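PDB 1JL5: outer protein YopM from Yersinia pestis, which is a leucine-rich-repeat effector and virulence factor that probably alters host cell physiology to promote bacterial survival in host tissues. Local coordinates for residues H74-S85 with L93-T104; K166-S174 with L185-F196. All blocks are in the same frame, centred on the assembly; numbering follows the deposited sequence.

Interaction 1: residues H74-S85 with L93-T104; sequences HELELNNLGLSS and LESLVASCNSLT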
loop_
_atom_site.group_PDB
_atom_site.type_symbol
_atom_site.label_atom_id
_atom_site.label_comp_id
_atom_site.label_asym_id
_atom_site.label_seq_id
_atom_site.Cartn_x
_atom_site.Cartn_y
_atom_site.Cartn_z
ATOM N N HIS A 74 -33.637 18.715 -24.748
ATOM C CA HIS A 74 -33.429 19.581 -23.596
ATOM C C HIS A 74 -31.963 19.591 -23.208
ATOM O O HIS A 74 -31.407 20.624 -22.843
ATOM C CB HIS A 74 -34.243 19.074 -22.404
ATOM C CG HIS A 74 -35.718 19.290 -22.537
ATOM N ND1 HIS A 74 -36.637 18.645 -21.737
ATOM C CD2 HIS A 74 -36.431 20.098 -23.356
ATOM C CE1 HIS A 74 -37.853 19.047 -22.058
ATOM N NE2 HIS A 74 -37.757 19.930 -23.036
ATOM N N GLU A 75 -31.339 18.425 -23.299
ATOM C CA GLU A 75 -29.951 18.298 -22.911
ATOM C C GLU A 75 -28.973 18.030 -24.034
ATOM O O GLU A 75 -29.287 17.370 -25.020
ATOM C CB GLU A 75 -29.815 17.200 -21.855
ATOM C CG GLU A 75 -28.386 16.919 -21.413
ATOM C CD GLU A 75 -28.329 16.015 -20.196
ATOM O OE1 GLU A 75 -28.694 16.477 -19.095
ATOM O OE2 GLU A 75 -27.926 14.842 -20.341
ATOM N N LEU A 76 -27.779 18.572 -23.858
ATOM C CA LEU A 76 -26.686 18.391 -24.791
ATOM C C LEU A 76 -25.586 17.810 -23.924
ATOM O O LEU A 76 -25.170 18.428 -22.949
ATOM C CB LEU A 76 -26.237 19.730 -25.367
ATOM C CG LEU A 76 -24.892 19.681 -26.091
ATOM C CD1 LEU A 76 -24.961 18.699 -27.254
ATOM C CD2 LEU A 76 -24.534 21.074 -26.570
ATOM N N GLU A 77 -25.130 16.616 -24.263
ATOM C CA GLU A 77 -24.096 15.969 -23.481
ATOM C C GLU A 77 -22.839 15.788 -24.314
ATOM O O GLU A 77 -22.802 14.994 -25.251
ATOM C CB GLU A 77 -24.614 14.625 -22.957
ATOM C CG GLU A 77 -23.669 13.920 -22.003
ATOM C CD GLU A 77 -22.724 12.985 -22.716
ATOM O OE1 GLU A 77 -23.201 11.965 -23.255
ATOM O OE2 GLU A 77 -21.512 13.268 -22.744
ATOM N N LEU A 78 -21.809 16.545 -23.958
ATOM C CA LEU A 78 -20.534 16.511 -24.656
ATOM C C LEU A 78 -19.438 16.105 -23.687
ATOM O O LEU A 78 -18.348 16.669 -23.702
ATOM C CB LEU A 78 -20.228 17.897 -25.213
ATOM C CG LEU A 78 -21.335 18.487 -26.081
ATOM C CD1 LEU A 78 -21.011 19.931 -26.422
ATOM C CD2 LEU A 78 -21.483 17.647 -27.336
ATOM N N ASN A 79 -19.727 15.120 -22.848
ATOM C CA ASN A 79 -18.752 14.684 -21.866
ATOM C C ASN A 79 -17.530 14.012 -22.440
ATOM O O ASN A 79 -17.605 13.240 -23.393
ATOM C CB ASN A 79 -19.381 13.735 -20.846
ATOM C CG ASN A 79 -20.466 14.393 -20.042
ATOM O OD1 ASN A 79 -20.440 15.604 -19.821
ATOM N ND2 ASN A 79 -21.424 13.597 -19.582
ATOM N N ASN A 80 -16.395 14.326 -21.835
ATOM C CA ASN A 80 -15.126 13.738 -22.208
ATOM C C ASN A 80 -14.849 13.731 -23.703
ATOM O O ASN A 80 -14.452 12.709 -24.265
ATOM C CB ASN A 80 -15.060 12.315 -21.655
ATOM C CG ASN A 80 -13.654 11.803 -21.571
ATOM O OD1 ASN A 80 -12.757 12.522 -21.137
ATOM N ND2 ASN A 80 -13.444 10.558 -21.981
ATOM N N LEU A 81 -15.049 14.876 -24.343
ATOM C CA LEU A 81 -14.799 14.987 -25.770
ATOM C C LEU A 81 -13.543 15.803 -26.000
ATOM O O LEU A 81 -13.214 16.154 -27.128
ATOM C CB LEU A 81 -15.996 15.631 -26.468
ATOM C CG LEU A 81 -17.269 14.786 -26.411
ATOM C CD1 LEU A 81 -18.379 15.453 -27.217
ATOM C CD2 LEU A 81 -16.969 13.396 -26.963
ATOM N N GLY A 82 -12.843 16.097 -24.911
ATOM C CA GLY A 82 -11.615 16.863 -24.993
ATOM C C GLY A 82 -11.800 18.226 -25.621
ATOM O O GLY A 82 -10.851 18.818 -26.126
ATOM N N LEU A 83 -13.022 18.738 -25.577
ATOM C CA LEU A 83 -13.317 20.035 -26.166
ATOM C C LEU A 83 -12.650 21.178 -25.421
ATOM O O LEU A 83 -12.868 21.357 -24.226
ATOM C CB LEU A 83 -14.824 20.252 -26.189
ATOM C CG LEU A 83 -15.581 19.057 -26.760
ATOM C CD1 LEU A 83 -17.061 19.378 -26.820
ATOM C CD2 LEU A 83 -15.037 18.714 -28.144
ATOM N N SER A 84 -11.828 21.948 -26.128
ATOM C CA SER A 84 -11.155 23.081 -25.515
ATOM C C SER A 84 -12.103 24.268 -25.568
ATOM O O SER A 84 -11.819 25.336 -25.035
ATOM C CB SER A 84 -9.858 23.407 -26.254
ATOM O OG SER A 84 -10.098 23.641 -27.626
ATOM N N SER A 85 -13.236 24.071 -26.226
ATOM C CA SER A 85 -14.240 25.117 -26.318
ATOM C C SER A 85 -15.507 24.489 -26.843
ATOM O O SER A 85 -15.493 23.378 -27.378
ATOM C CB SER A 85 -13.811 26.229 -27.280
ATOM O OG SER A 85 -13.952 25.806 -28.627
ATOM N N LEU A 93 -31.414 24.912 -25.261
ATOM C CA LEU A 93 -30.804 23.912 -24.418
ATOM C C LEU A 93 -31.188 24.219 -22.981
ATOM O O LEU A 93 -31.104 25.359 -22.527
ATOM C CB LEU A 93 -29.287 23.947 -24.577
ATOM C CG LEU A 93 -28.546 22.751 -23.988
ATOM C CD1 LEU A 93 -28.991 21.484 -24.702
ATOM C CD2 LEU A 93 -27.047 22.957 -24.137
ATOM N N GLU A 94 -31.636 23.198 -22.272
ATOM C CA GLU A 94 -32.010 23.370 -20.884
ATOM C C GLU A 94 -30.920 22.769 -20.019
ATOM O O GLU A 94 -30.689 23.205 -18.895
ATOM C CB GLU A 94 -33.351 22.695 -20.618
ATOM C CG GLU A 94 -34.532 23.557 -21.031
ATOM C CD GLU A 94 -35.853 22.848 -20.865
ATOM O OE1 GLU A 94 -36.055 22.222 -19.804
ATOM O OE2 GLU A 94 -36.687 22.922 -21.790
ATOM N N SER A 95 -30.234 21.778 -20.570
ATOM C CA SER A 95 -29.167 21.116 -19.851
ATOM C C SER A 95 -27.911 20.966 -20.690
ATOM O O SER A 95 -27.913 20.308 -21.731
ATOM C CB SER A 95 -29.629 19.737 -19.383
ATOM O OG SER A 95 -28.572 19.047 -18.739
ATOM N N LEU A 96 -26.837 21.595 -20.234
ATOM C CA LEU A 96 -25.564 21.491 -20.917
ATOM C C LEU A 96 -24.660 20.606 -20.084
ATOM O O LEU A 96 -24.266 20.970 -18.980
ATOM C CB LEU A 96 -24.898 22.852 -21.080
ATOM C CG LEU A 96 -23.454 22.738 -21.585
ATOM C CD1 LEU A 96 -23.435 22.035 -22.941
ATOM C CD2 LEU A 96 -22.828 24.117 -21.683
ATOM N N VAL A 97 -24.350 19.432 -20.610
ATOM C CA VAL A 97 -23.463 18.514 -19.926
ATOM C C VAL A 97 -22.217 18.439 -20.792
ATOM O O VAL A 97 -22.209 17.781 -21.831
ATOM C CB VAL A 97 -24.095 17.116 -19.793
ATOM C CG1 VAL A 97 -23.166 16.201 -19.012
ATOM C CG2 VAL A 97 -25.445 17.224 -19.098
ATOM N N ALA A 98 -21.176 19.146 -20.376
ATOM C CA ALA A 98 -19.922 19.163 -21.113
ATOM C C ALA A 98 -18.809 18.853 -20.131
ATOM O O ALA A 98 -17.756 19.488 -20.126
ATOM C CB ALA A 98 -19.708 20.528 -21.749
ATOM N N SER A 99 -19.063 17.863 -19.289
ATOM C CA SER A 99 -18.097 17.454 -18.290
ATOM C C SER A 99 -16.877 16.853 -18.956
ATOM O O SER A 99 -16.946 16.353 -20.077
ATOM C CB SER A 99 -18.718 16.413 -17.363
ATOM O OG SER A 99 -19.977 16.854 -16.893
ATOM N N CYS A 100 -15.757 16.916 -18.252
ATOM C CA CYS A 100 -14.515 16.341 -18.731
ATOM C C CYS A 100 -14.087 16.769 -20.122
ATOM O O CYS A 100 -14.003 15.960 -21.035
ATOM C CB CYS A 100 -14.609 14.820 -18.662
ATOM S SG CYS A 100 -15.032 14.235 -17.004
ATOM N N ASN A 101 -13.823 18.054 -20.272
ATOM C CA ASN A 101 -13.347 18.589 -21.527
ATOM C C ASN A 101 -12.245 19.528 -21.094
ATOM O O ASN A 101 -11.809 19.468 -19.946
ATOM C CB ASN A 101 -14.465 19.331 -22.262
ATOM C CG ASN A 101 -15.459 18.384 -22.909
ATOM O OD1 ASN A 101 -15.115 17.638 -23.825
ATOM N ND2 ASN A 101 -16.695 18.403 -22.430
ATOM N N SER A 102 -11.785 20.383 -21.995
ATOM C CA SER A 102 -10.731 21.326 -21.659
ATOM C C SER A 102 -11.274 22.724 -21.812
ATOM O O SER A 102 -10.548 23.651 -22.171
ATOM C CB SER A 102 -9.538 21.149 -22.587
ATOM O OG SER A 102 -9.008 19.851 -22.462
ATOM N N LEU A 103 -12.563 22.871 -21.544
ATOM C CA LEU A 103 -13.206 24.163 -21.666
ATOM C C LEU A 103 -12.561 25.170 -20.735
ATOM O O LEU A 103 -12.459 24.944 -19.536
ATOM C CB LEU A 103 -14.691 24.038 -21.343
ATOM C CG LEU A 103 -15.455 23.042 -22.216
ATOM C CD1 LEU A 103 -16.889 22.959 -21.748
ATOM C CD2 LEU A 103 -15.382 23.470 -23.679
ATOM N N THR A 104 -12.110 26.281 -21.297
ATOM C CA THR A 104 -11.501 27.326 -20.494
ATOM C C THR A 104 -12.516 28.444 -20.474
ATOM O O THR A 104 -12.435 29.378 -19.681
ATOM C CB THR A 104 -10.204 27.841 -21.130
ATOM O OG1 THR A 104 -10.484 28.337 -22.445
ATOM C CG2 THR A 104 -9.182 26.721 -21.222
HETATM O O HOH W 1 -12.175 15.140 -22.562
HETATM O O HOH W 2 -13.050 27.319 -23.904
#

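Interaction 2: residues K166-S174 with L185-F196; sequences KKLPDLPPS and LEELPELQNLPF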
loop_
_atom_site.group_PDB
_atom_site.type_symbol
_atom_site.label_atom_id
_atom_site.label_comp_id
_atom_site.label_asym_id
_atom_site.label_seq_id
_atom_site.Cartn_x
_atom_site.Cartn_y
_atom_site.Cartn_z
ATOM N N LYS A 166 -11.798 31.371 -3.651
ATOM C CA LYS A 166 -11.289 31.907 -2.396
ATOM C C LYS A 166 -12.521 32.270 -1.585
ATOM O O LYS A 166 -12.490 32.309 -0.356
ATOM C CB LYS A 166 -10.450 33.160 -2.644
ATOM C CG LYS A 166 -9.201 32.922 -3.483
ATOM C CD LYS A 166 -8.067 32.304 -2.673
ATOM C CE LYS A 166 -7.518 33.284 -1.638
ATOM N NZ LYS A 166 -6.333 32.736 -0.909
ATOM N N LYS A 167 -13.612 32.531 -2.293
ATOM C CA LYS A 167 -14.864 32.889 -1.656
ATOM C C LYS A 167 -16.034 32.437 -2.505
ATOM O O LYS A 167 -15.907 32.260 -3.712
ATOM C CB LYS A 167 -14.948 34.412 -1.467
ATOM C CG LYS A 167 -13.830 34.982 -0.613
ATOM C CD LYS A 167 -13.997 36.474 -0.359
ATOM C CE LYS A 167 -12.941 36.966 0.625
ATOM N NZ LYS A 167 -13.125 38.392 1.014
ATOM N N LEU A 168 -17.165 32.213 -1.853
ATOM C CA LEU A 168 -18.375 31.820 -2.547
ATOM C C LEU A 168 -19.300 33.011 -2.468
ATOM O O LEU A 168 -19.416 33.641 -1.421
ATOM C CB LEU A 168 -19.055 30.636 -1.867
ATOM C CG LEU A 168 -18.406 29.267 -2.002
ATOM C CD1 LEU A 168 -19.295 28.238 -1.319
ATOM C CD2 LEU A 168 -18.221 28.926 -3.482
ATOM N N PRO A 169 -19.952 33.360 -3.580
ATOM C CA PRO A 169 -20.862 34.504 -3.517
ATOM C C PRO A 169 -21.986 34.088 -2.571
ATOM O O PRO A 169 -22.129 32.901 -2.266
ATOM C CB PRO A 169 -21.347 34.633 -4.958
ATOM C CG PRO A 169 -20.197 34.087 -5.753
ATOM C CD PRO A 169 -19.808 32.870 -4.959
ATOM N N ASP A 170 -22.776 35.039 -2.093
ATOM C CA ASP A 170 -23.865 34.663 -1.211
ATOM C C ASP A 170 -24.731 33.683 -1.976
ATOM O O ASP A 170 -24.870 33.778 -3.194
ATOM C CB ASP A 170 -24.664 35.888 -0.776
ATOM C CG ASP A 170 -23.869 36.785 0.141
ATOM O OD1 ASP A 170 -23.001 36.258 0.869
ATOM O OD2 ASP A 170 -24.115 38.005 0.142
ATOM N N LEU A 171 -25.305 32.729 -1.261
ATOM C CA LEU A 171 -26.103 31.705 -1.900
ATOM C C LEU A 171 -27.564 32.061 -2.094
ATOM O O LEU A 171 -28.146 32.813 -1.314
ATOM C CB LEU A 171 -25.972 30.411 -1.106
ATOM C CG LEU A 171 -24.498 30.042 -0.913
ATOM C CD1 LEU A 171 -24.380 28.865 0.038
ATOM C CD2 LEU A 171 -23.868 29.731 -2.272
ATOM N N PRO A 172 -28.174 31.520 -3.158
ATOM C CA PRO A 172 -29.580 31.775 -3.464
ATOM C C PRO A 172 -30.461 30.984 -2.511
ATOM O O PRO A 172 -30.144 29.848 -2.166
ATOM C CB PRO A 172 -29.706 31.281 -4.900
ATOM C CG PRO A 172 -28.784 30.096 -4.903
ATOM C CD PRO A 172 -27.567 30.647 -4.181
ATOM N N PRO A 173 -31.574 31.579 -2.069
ATOM C CA PRO A 173 -32.499 30.912 -1.151
ATOM C C PRO A 173 -32.959 29.570 -1.695
ATOM O O PRO A 173 -33.418 28.711 -0.947
ATOM C CB PRO A 173 -33.648 31.908 -1.044
ATOM C CG PRO A 173 -32.945 33.228 -1.180
ATOM C CD PRO A 173 -31.994 32.969 -2.323
ATOM N N SER A 174 -32.836 29.392 -3.005
ATOM C CA SER A 174 -33.250 28.152 -3.643
ATOM C C SER A 174 -32.212 27.054 -3.467
ATOM O O SER A 174 -32.489 25.883 -3.721
ATOM C CB SER A 174 -33.478 28.380 -5.135
ATOM O OG SER A 174 -32.318 28.930 -5.735
ATOM N N LEU A 185 -11.589 28.362 0.063
ATOM C CA LEU A 185 -12.527 29.136 0.844
ATOM C C LEU A 185 -12.012 29.296 2.260
ATOM O O LEU A 185 -11.629 28.326 2.913
ATOM C CB LEU A 185 -13.888 28.446 0.868
ATOM C CG LEU A 185 -14.501 28.160 -0.505
ATOM C CD1 LEU A 185 -15.831 27.442 -0.324
ATOM C CD2 LEU A 185 -14.685 29.467 -1.273
ATOM N N GLU A 186 -11.985 30.534 2.724
ATOM C CA GLU A 186 -11.546 30.813 4.073
ATOM C C GLU A 186 -12.811 31.012 4.885
ATOM O O GLU A 186 -12.801 30.962 6.108
ATOM C CB GLU A 186 -10.674 32.060 4.087
ATOM C CG GLU A 186 -9.385 31.870 3.318
ATOM C CD GLU A 186 -8.524 33.105 3.316
ATOM O OE1 GLU A 186 -8.141 33.562 4.415
ATOM O OE2 GLU A 186 -8.232 33.619 2.214
ATOM N N GLU A 187 -13.908 31.225 4.174
ATOM C CA GLU A 187 -15.207 31.410 4.793
ATOM C C GLU A 187 -16.264 30.942 3.820
ATOM O O GLU A 187 -16.036 30.895 2.615
ATOM C CB GLU A 187 -15.475 32.882 5.100
ATOM C CG GLU A 187 -14.569 33.511 6.133
ATOM C CD GLU A 187 -14.879 34.986 6.325
ATOM O OE1 GLU A 187 -16.041 35.313 6.655
ATOM O OE2 GLU A 187 -13.964 35.816 6.141
ATOM N N LEU A 188 -17.417 30.581 4.356
ATOM C CA LEU A 188 -18.533 30.173 3.537
ATOM C C LEU A 188 -19.502 31.325 3.687
ATOM O O LEU A 188 -19.484 32.025 4.696
ATOM C CB LEU A 188 -19.173 28.895 4.072
ATOM C CG LEU A 188 -18.428 27.580 3.840
ATOM C CD1 LEU A 188 -19.216 26.438 4.460
ATOM C CD2 LEU A 188 -18.243 27.351 2.346
ATOM N N PRO A 189 -20.335 31.571 2.675
ATOM C CA PRO A 189 -21.269 32.680 2.843
ATOM C C PRO A 189 -22.265 32.268 3.918
ATOM O O PRO A 189 -22.274 31.115 4.348
ATOM C CB PRO A 189 -21.907 32.801 1.464
ATOM C CG PRO A 189 -21.870 31.390 0.959
ATOM C CD PRO A 189 -20.489 30.938 1.355
ATOM N N GLU A 190 -23.088 33.206 4.364
ATOM C CA GLU A 190 -24.083 32.898 5.375
ATOM C C GLU A 190 -24.926 31.761 4.829
ATOM O O GLU A 190 -25.262 31.741 3.648
ATOM C CB GLU A 190 -24.953 34.123 5.647
ATOM C CG GLU A 190 -26.060 33.878 6.645
ATOM C CD GLU A 190 -26.813 35.145 6.978
ATOM O OE1 GLU A 190 -27.314 35.802 6.040
ATOM O OE2 GLU A 190 -26.903 35.478 8.178
ATOM N N LEU A 191 -25.268 30.812 5.689
ATOM C CA LEU A 191 -26.038 29.661 5.253
ATOM C C LEU A 191 -27.336 29.481 6.016
ATOM O O LEU A 191 -28.308 28.957 5.480
ATOM C CB LEU A 191 -25.197 28.397 5.428
ATOM C CG LEU A 191 -23.793 28.427 4.824
ATOM C CD1 LEU A 191 -22.980 27.249 5.355
ATOM C CD2 LEU A 191 -23.891 28.395 3.309
ATOM N N GLN A 192 -27.337 29.907 7.273
ATOM C CA GLN A 192 -28.495 29.746 8.142
ATOM C C GLN A 192 -29.816 30.213 7.552
ATOM O O GLN A 192 -30.869 29.728 7.946
ATOM C CB GLN A 192 -28.245 30.448 9.479
ATOM C CG GLN A 192 -28.262 31.962 9.418
ATOM C CD GLN A 192 -27.704 32.588 10.680
ATOM O OE1 GLN A 192 -28.052 32.184 11.792
ATOM N NE2 GLN A 192 -26.833 33.578 10.516
ATOM N N ASN A 193 -29.767 31.134 6.597
ATOM C CA ASN A 193 -30.993 31.637 5.992
ATOM C C ASN A 193 -31.383 30.933 4.704
ATOM O O ASN A 193 -32.307 31.361 4.011
ATOM C CB ASN A 193 -30.884 33.140 5.758
ATOM C CG ASN A 193 -30.682 33.903 7.048
ATOM O OD1 ASN A 193 -31.418 33.701 8.016
ATOM N ND2 ASN A 193 -29.684 34.781 7.075
ATOM N N LEU A 194 -30.676 29.856 4.379
ATOM C CA LEU A 194 -30.998 29.084 3.191
ATOM C C LEU A 194 -32.029 28.069 3.647
ATOM O O LEU A 194 -31.700 27.068 4.278
ATOM C CB LEU A 194 -29.754 28.384 2.637
ATOM C CG LEU A 194 -28.817 29.190 1.726
ATOM C CD1 LEU A 194 -29.293 30.627 1.575
ATOM C CD2 LEU A 194 -27.415 29.141 2.285
ATOM N N PRO A 195 -33.303 28.322 3.330
ATOM C CA PRO A 195 -34.424 27.459 3.700
ATOM C C PRO A 195 -34.402 26.047 3.144
ATOM O O PRO A 195 -34.992 25.147 3.726
ATOM C CB PRO A 195 -35.629 28.246 3.197
ATOM C CG PRO A 195 -35.093 28.885 1.954
ATOM C CD PRO A 195 -33.753 29.401 2.429
ATOM N N PHE A 196 -33.718 25.842 2.026
ATOM C CA PHE A 196 -33.703 24.522 1.418
ATOM C C PHE A 196 -32.337 23.871 1.325
ATOM O O PHE A 196 -32.203 22.796 0.746
ATOM C CB PHE A 196 -34.335 24.606 0.032
ATOM C CG PHE A 196 -35.686 25.254 0.033
ATOM C CD1 PHE A 196 -36.774 24.619 0.626
ATOM C CD2 PHE A 196 -35.865 26.518 -0.518
ATOM C CE1 PHE A 196 -38.020 25.237 0.671
ATOM C CE2 PHE A 196 -37.109 27.143 -0.477
ATOM C CZ PHE A 196 -38.186 26.502 0.118
HETATM O O HOH W 3 -13.693 32.887 1.849
HETATM O O HOH W 4 -7.539 30.675 0.705
HETATM O O HOH W 5 -17.239 32.300 0.772
HETATM O O HOH W 6 -22.801 35.802 3.442
HETATM O O HOH W 7 -25.333 33.160 1.455
HETATM O O HOH W 8 -31.782 27.302 0.565
#

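Interaction 1: residues H74-S85 with L93-T104
The side-chain oxygen OD1 of N101 is gripped by two backbone amides of the preceding repeat, L81 N at 2.8 Å and L83 N at 2.9 Å, which reach it from opposite faces of its amide plane. Its other end donates: N101 ND2 bonds to L78 O at 2.7 Å, with that oxygen lying in the amide plane, and also to A98 O in its own segment. With CG beside the backbone N (chi1 -76°), the amide is carried in among the backbone groups of L78, L81 and L83 and bonded at both ends, which fixes its rotation. N121 serves A98 O and L103 N in the same way one repeat on. A second asparagine, N79, accepts S99 N through OD1 at 2.7 Å. Strands 75-77 and 95-97 run parallel, joined by bonds such as V97 N to L76 O (2.7 Å). On the face bearing E75 and V97, S95 OG donates to E75 OE1 at 2.6 Å, while V97 CG2 packs against CD of E75. On the other face L93 CD1 meets L76 CB at 3.3 Å; L76 packs on L65 and L93 on C68 of helix 58-71. One side chain thus ties the bend after strand 75-77 to the next repeat, the asparagine arrangement of leucine-rich repeats.

Interaction 2: residues K166-S174 with L185-F196
L171 and P189 meet at about a right angle, with L171 CG 3.5 Å from CG of the proline ring. L168 CB touches the neighbouring ring atom, P189 CD, at 3.5 Å, so the ring sits against both leucines. L168 CG also lies 3.6 Å from L185 CD1, the two side chains crossing, while its CD1 runs alongside L188. L171 CD1 presses obliquely on L191 CD2 at 3.3 Å, and this pair, like L171 CG with P189 CG, is tighter than usual van der Waals contact. The same L171 CD1 reaches L194 CD2 at 3.8 Å. With CG anti to the carbonyl carbon (chi1 -53°), L171 sends its branches in among P189, L191 and L194. L168 and L171 both also pack on I178 of strand 177-179.

Around this apolar row, water takes the place of direct polar bonding between the backbones. One molecule links L168 N with E187 O, a second L171 N with E190 O, and a third P173 O with F196 N. P173 O also stands at the edge of the F196 ring, 3.3 Å from CD2. At the other end K166 NZ and E186 OE2 form a long salt bridge of 3.8 Å. A type I turn, closed by L194 N to L191 O, positions L191 and L194. Leucines and the buried P189 packed between extended segments of successive repeats, with water bridging their backbones, are characteristic of the convex side of a leucine-rich-repeat solenoid with short, helix-free repeats.

Interaction 1 comes first along the chain and closes before interaction 2 opens; their centres lie 27 Å apart and their nearest atoms about 14 Å, without touching. Both join successive turns of the same solenoid, but at different places on it. Interaction 1 pairs strands 75-77 and 95-97 and the turns after them, at the N-terminal end of the row of parallel strands, next to helix 58-71. Interaction 2 joins the extended segments either side of strand 177-179, between strands 157-159 and 199-201. Neighbouring turns are therefore held by direct backbone bonds in the first and by apolar packing with water bridges in the second, two complementary ways of stacking short repeats into a curved, elongated molecule.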